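Local coordinates for protein histone-lysine N-methyltransferase family member SUVH9 (Arabidopsis thaliana, PDB 4NJ5) that takes part in gene silencing and, lacking methyltransferase activity, may instead bind methylated DNA and recruit RNA polymerase V to chromatin, at residues L282-F287 against F483-L488; E389-A394 against M454-C459. One frame throughout, in Å; residues are numbered along the deposited sequence.

Contact 1 of 2, residues L282-F287 against F483-L488; sequences LAQTSF and FPRVML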
# COMPACT_ATOMS: atom_id res chain seq x y z
N LEU A 282 11.90 -21.32 8.10
CA LEU A 282 13.23 -20.74 8.00
C LEU A 282 13.10 -19.26 7.64
O LEU A 282 12.70 -18.91 6.53
CB LEU A 282 14.04 -21.47 6.93
CG LEU A 282 15.46 -20.95 6.68
CD1 LEU A 282 16.30 -21.03 7.95
CD2 LEU A 282 16.11 -21.70 5.54
N ALA A 283 13.45 -18.39 8.59
CA ALA A 283 13.15 -16.97 8.46
C ALA A 283 14.08 -16.24 7.49
O ALA A 283 13.71 -15.22 6.91
CB ALA A 283 13.17 -16.30 9.83
N GLN A 284 15.29 -16.75 7.33
CA GLN A 284 16.26 -16.15 6.43
C GLN A 284 16.86 -17.22 5.53
O GLN A 284 17.05 -18.36 5.96
CB GLN A 284 17.37 -15.46 7.22
CG GLN A 284 16.89 -14.38 8.17
CD GLN A 284 18.04 -13.58 8.76
OE1 GLN A 284 18.70 -12.82 8.05
NE2 GLN A 284 18.29 -13.76 10.05
N THR A 285 17.15 -16.85 4.29
CA THR A 285 17.73 -17.79 3.33
C THR A 285 19.03 -18.40 3.85
O THR A 285 19.90 -17.69 4.37
CB THR A 285 17.98 -17.12 1.96
OG1 THR A 285 16.76 -17.10 1.22
CG2 THR A 285 19.03 -17.89 1.16
N SER A 286 19.15 -19.72 3.72
CA SER A 286 20.37 -20.41 4.12
C SER A 286 21.31 -20.60 2.93
O SER A 286 20.99 -21.30 1.97
CB SER A 286 20.04 -21.76 4.76
OG SER A 286 21.23 -22.50 5.00
N PHE A 287 22.47 -19.95 3.00
CA PHE A 287 23.48 -20.08 1.96
C PHE A 287 24.37 -21.27 2.27
O PHE A 287 24.47 -21.68 3.42
CB PHE A 287 24.27 -18.77 1.84
CG PHE A 287 23.46 -17.62 1.32
CD1 PHE A 287 23.09 -17.57 -0.02
CD2 PHE A 287 23.05 -16.59 2.16
CE1 PHE A 287 22.33 -16.53 -0.51
CE2 PHE A 287 22.29 -15.53 1.67
CZ PHE A 287 21.93 -15.50 0.34
N PHE A 483 25.52 -14.37 -4.52
CA PHE A 483 24.46 -14.84 -3.62
C PHE A 483 23.74 -13.75 -2.82
O PHE A 483 23.69 -13.81 -1.60
CB PHE A 483 25.02 -15.89 -2.66
CG PHE A 483 25.22 -17.24 -3.28
CD1 PHE A 483 24.14 -18.07 -3.50
CD2 PHE A 483 26.49 -17.68 -3.63
CE1 PHE A 483 24.31 -19.32 -4.07
CE2 PHE A 483 26.67 -18.93 -4.20
CZ PHE A 483 25.58 -19.75 -4.42
N PRO A 484 23.15 -12.76 -3.51
CA PRO A 484 22.42 -11.76 -2.74
C PRO A 484 21.11 -12.35 -2.23
O PRO A 484 20.65 -13.36 -2.75
CB PRO A 484 22.12 -10.67 -3.77
CG PRO A 484 22.01 -11.43 -5.05
CD PRO A 484 23.02 -12.54 -4.97
N ARG A 485 20.52 -11.72 -1.22
CA ARG A 485 19.24 -12.18 -0.72
C ARG A 485 18.09 -11.70 -1.61
O ARG A 485 18.25 -10.75 -2.39
CB ARG A 485 19.03 -11.75 0.73
CG ARG A 485 20.10 -12.29 1.66
CD ARG A 485 19.74 -12.13 3.12
NE ARG A 485 20.71 -12.81 3.96
CZ ARG A 485 20.58 -14.05 4.42
NH1 ARG A 485 21.52 -14.59 5.18
NH2 ARG A 485 19.49 -14.75 4.12
N VAL A 486 16.95 -12.37 -1.50
CA VAL A 486 15.77 -12.01 -2.26
C VAL A 486 14.80 -11.31 -1.33
O VAL A 486 14.26 -11.93 -0.41
CB VAL A 486 15.11 -13.27 -2.87
CG1 VAL A 486 13.98 -12.88 -3.81
CG2 VAL A 486 16.15 -14.12 -3.58
N MET A 487 14.60 -10.01 -1.54
CA MET A 487 13.75 -9.22 -0.65
C MET A 487 12.51 -8.72 -1.38
O MET A 487 12.60 -8.23 -2.51
CB MET A 487 14.53 -8.05 -0.06
CG MET A 487 15.76 -8.47 0.74
SD MET A 487 15.33 -9.44 2.19
CE MET A 487 16.91 -9.51 3.04
N LEU A 488 11.36 -8.83 -0.73
CA LEU A 488 10.10 -8.47 -1.37
C LEU A 488 9.57 -7.13 -0.89
O LEU A 488 9.65 -6.81 0.30
CB LEU A 488 9.05 -9.56 -1.12
CG LEU A 488 9.50 -10.96 -1.56
CD1 LEU A 488 8.44 -11.98 -1.20
CD2 LEU A 488 9.80 -10.98 -3.05
O HOH W 1 16.62 -14.41 0.31
O HOH W 2 21.85 -17.12 6.89
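Thr-285 and Phe-287, in a loop, run beside Phe-483 and Arg-485 at the start of strand 485-490 without backbone pairing. The nearest CA atoms are those of Thr-285 and Arg-485, 7.1 Å apart, so side chains and water fill the space between the backbones. The contact joins a loop of the pre-SET region to a strand of the SET domain, whose fold is built from several small beta sheets.

Arg-485 carries the polar part. Its chain is extended from CG to NE and brings the guanidinium to the loop backbone. Arg-485 NH2 donates to Thr-285 O at 3.0 Å, with an N-H...O angle of 150°. The donor lies in the carbonyl plane, on a lone pair. Water 2 accepts from Arg-485 NH1 and donates to the same Thr-285 O, so two donors grip this oxygen. Outside the two segments the guanidinium has salt bridges to Glu-389 and Asp-477, and Glu-389 also accepts from Thr-285 N. One guanidinium face is covered by Phe-287 CE2, 3.6 Å from Arg-485 CZ. Gln-284 OE1 lies over the opposite face. The Phe-287 ring is turned 68° from the guanidinium plane, so an edge of the ring meets the flat group.

Phe-287 has CG anti to its carbonyl carbon (chi1 -68°), which places the ring between Arg-485 and Phe-483. Phe-287 CE1 touches Phe-483 CB at 3.5 Å. The two phenyl rings meet obliquely. Phe-483 O approaches Phe-287 CZ obliquely, at 3.1 Å, while Thr-285 CG2 sits over the centre of one ring face. His-478 meets the Phe-287 ring edge-to-face. The Thr-285 hydroxyl also bonds to Gly-392 N. On the side toward the strand, water 1 lies 2.8 Å from Thr-285 OG1 and accepts from Val-486 N at 2.7 Å.

Contact 2 of 2, residues E389-A394 against M454-C459; sequences EYAGVA and MRNVAC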
# COMPACT_ATOMS: atom_id res chain seq x y z
N GLU A 389 11.64 -11.16 3.48
CA GLU A 389 12.57 -11.85 2.60
C GLU A 389 11.82 -13.02 1.94
O GLU A 389 10.82 -13.49 2.47
CB GLU A 389 13.76 -12.37 3.41
CG GLU A 389 14.88 -13.02 2.60
CD GLU A 389 16.10 -13.36 3.45
OE1 GLU A 389 16.18 -12.88 4.60
OE2 GLU A 389 16.98 -14.11 2.97
N TYR A 390 12.30 -13.45 0.78
CA TYR A 390 11.87 -14.71 0.19
C TYR A 390 12.89 -15.77 0.58
O TYR A 390 13.92 -15.92 -0.08
CB TYR A 390 11.75 -14.60 -1.34
CG TYR A 390 11.25 -15.87 -1.99
CD1 TYR A 390 12.14 -16.86 -2.40
CD2 TYR A 390 9.89 -16.08 -2.18
CE1 TYR A 390 11.69 -18.03 -2.99
CE2 TYR A 390 9.43 -17.25 -2.77
CZ TYR A 390 10.33 -18.22 -3.17
OH TYR A 390 9.87 -19.38 -3.76
N ALA A 391 12.62 -16.50 1.66
CA ALA A 391 13.62 -17.38 2.27
C ALA A 391 13.52 -18.86 1.88
O ALA A 391 12.49 -19.50 2.05
CB ALA A 391 13.60 -17.23 3.79
N GLY A 392 14.63 -19.39 1.37
CA GLY A 392 14.73 -20.80 1.03
C GLY A 392 16.15 -21.28 1.22
O GLY A 392 16.97 -20.59 1.83
N VAL A 393 16.45 -22.47 0.71
CA VAL A 393 17.80 -23.01 0.79
C VAL A 393 18.54 -22.77 -0.52
O VAL A 393 18.17 -23.32 -1.55
CB VAL A 393 17.78 -24.51 1.13
CG1 VAL A 393 19.20 -25.07 1.20
CG2 VAL A 393 17.04 -24.76 2.43
N ALA A 394 19.57 -21.93 -0.48
CA ALA A 394 20.31 -21.56 -1.69
C ALA A 394 21.32 -22.62 -2.10
O ALA A 394 22.00 -23.21 -1.25
CB ALA A 394 20.99 -20.21 -1.51
N MET A 454 12.57 -26.38 3.70
CA MET A 454 12.69 -25.23 4.58
C MET A 454 12.32 -23.96 3.82
O MET A 454 12.82 -23.72 2.72
CB MET A 454 14.11 -25.15 5.15
CG MET A 454 14.46 -26.35 6.03
SD MET A 454 16.23 -26.72 6.12
CE MET A 454 16.84 -25.28 6.99
N ARG A 455 11.42 -23.18 4.41
CA ARG A 455 10.85 -22.01 3.75
C ARG A 455 10.18 -21.10 4.78
O ARG A 455 9.88 -21.53 5.89
CB ARG A 455 9.80 -22.45 2.74
CG ARG A 455 8.81 -23.44 3.31
CD ARG A 455 7.50 -23.44 2.56
NE ARG A 455 7.63 -23.97 1.20
CZ ARG A 455 6.72 -23.79 0.25
NH1 ARG A 455 5.62 -23.09 0.51
NH2 ARG A 455 6.90 -24.31 -0.95
N ASN A 456 9.95 -19.85 4.39
CA ASN A 456 9.21 -18.90 5.23
C ASN A 456 7.85 -18.59 4.61
O ASN A 456 7.44 -19.21 3.63
CB ASN A 456 10.00 -17.61 5.40
CG ASN A 456 10.04 -16.77 4.13
OD1 ASN A 456 10.03 -17.30 3.02
ND2 ASN A 456 10.08 -15.45 4.29
N VAL A 457 7.17 -17.60 5.18
CA VAL A 457 5.83 -17.21 4.75
C VAL A 457 5.78 -16.86 3.26
O VAL A 457 4.85 -17.26 2.54
CB VAL A 457 5.28 -16.03 5.60
CG1 VAL A 457 6.25 -14.85 5.61
CG2 VAL A 457 3.89 -15.60 5.13
N ALA A 458 6.81 -16.16 2.79
CA ALA A 458 6.88 -15.65 1.43
C ALA A 458 6.79 -16.74 0.36
O ALA A 458 6.44 -16.46 -0.79
CB ALA A 458 8.15 -14.83 1.24
N CYS A 459 7.11 -17.97 0.74
CA CYS A 459 7.12 -19.07 -0.21
C CYS A 459 5.71 -19.58 -0.50
O CYS A 459 5.52 -20.42 -1.38
CB CYS A 459 8.02 -20.20 0.27
SG CYS A 459 9.77 -19.73 0.36
O HOH W 3 7.32 -20.02 -3.80
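Asn-456 reaches across to Ala-391 and Glu-389 with its side-chain amide. Asn-456 CB lies 4.0 Å from Ala-391 CB. Next, Asn-456 CG lies 3.6 Å from the same Ala-391 CB. The turn at chi1 (72°) points the amide at the backbone of 389-391. The two tip atoms then divide the work. Asn-456 OD1 accepts from Ala-391 N at 3.0 Å, the donor standing well above the amide carbonyl plane. Asn-456 ND2 donates to Glu-389 O at 2.8 Å, with that oxygen close to the amide plane. Asn-456 N adds a weak bond to Ala-391 O. Without the amide, as with an alanine here, Ala-391 N and Glu-389 O would probably lose these partners and a gap would open beside the Ala-391 methyl.

Cys-459 SG makes a sulfur-aromatic contact over one face of the Tyr-390 ring, 4.1 Å from its centroid and 20° off the normal. Cys-459 SG is also 3.2 Å from Ala-391 O. Phe-416 meets the ring edge-to-face. At the ring edge, water 3 links Tyr-390 OH to Cys-459 O. Farther along, Val-393 CG2 touches Met-454 CB. The Asn-456 amide thus bonds the backbone of 389-391 much as a peptide group would. Within the SET domain, the 3-10 turn 457-459 after strand 454-455 packs on the link between strands 386-389 and 393-395.

The centres of contacts 1 and 2 lie 7 Å apart, and the contacts touch directly. Along the chain the order is 282-287, 389-394, 454-459 and 483-488, so the inner pair of segments falls between the outer pair. Strands 485-490 and 386-389 are antiparallel neighbours in one sheet, and a probable hydrogen bond joins Val-486 O to Tyr-390 N. Strand 454-455 pairs in parallel with strand 280-281, just ahead of the loop of contact 1. Backbone bonds from Gly-392 and Ala-394 to Ser-286 tie segment 389-394 to that loop too. Contact 1 joins the pre-SET loop to the SET domain; contact 2 packs two SET segments beside it, away from the pre-SET zinc cluster.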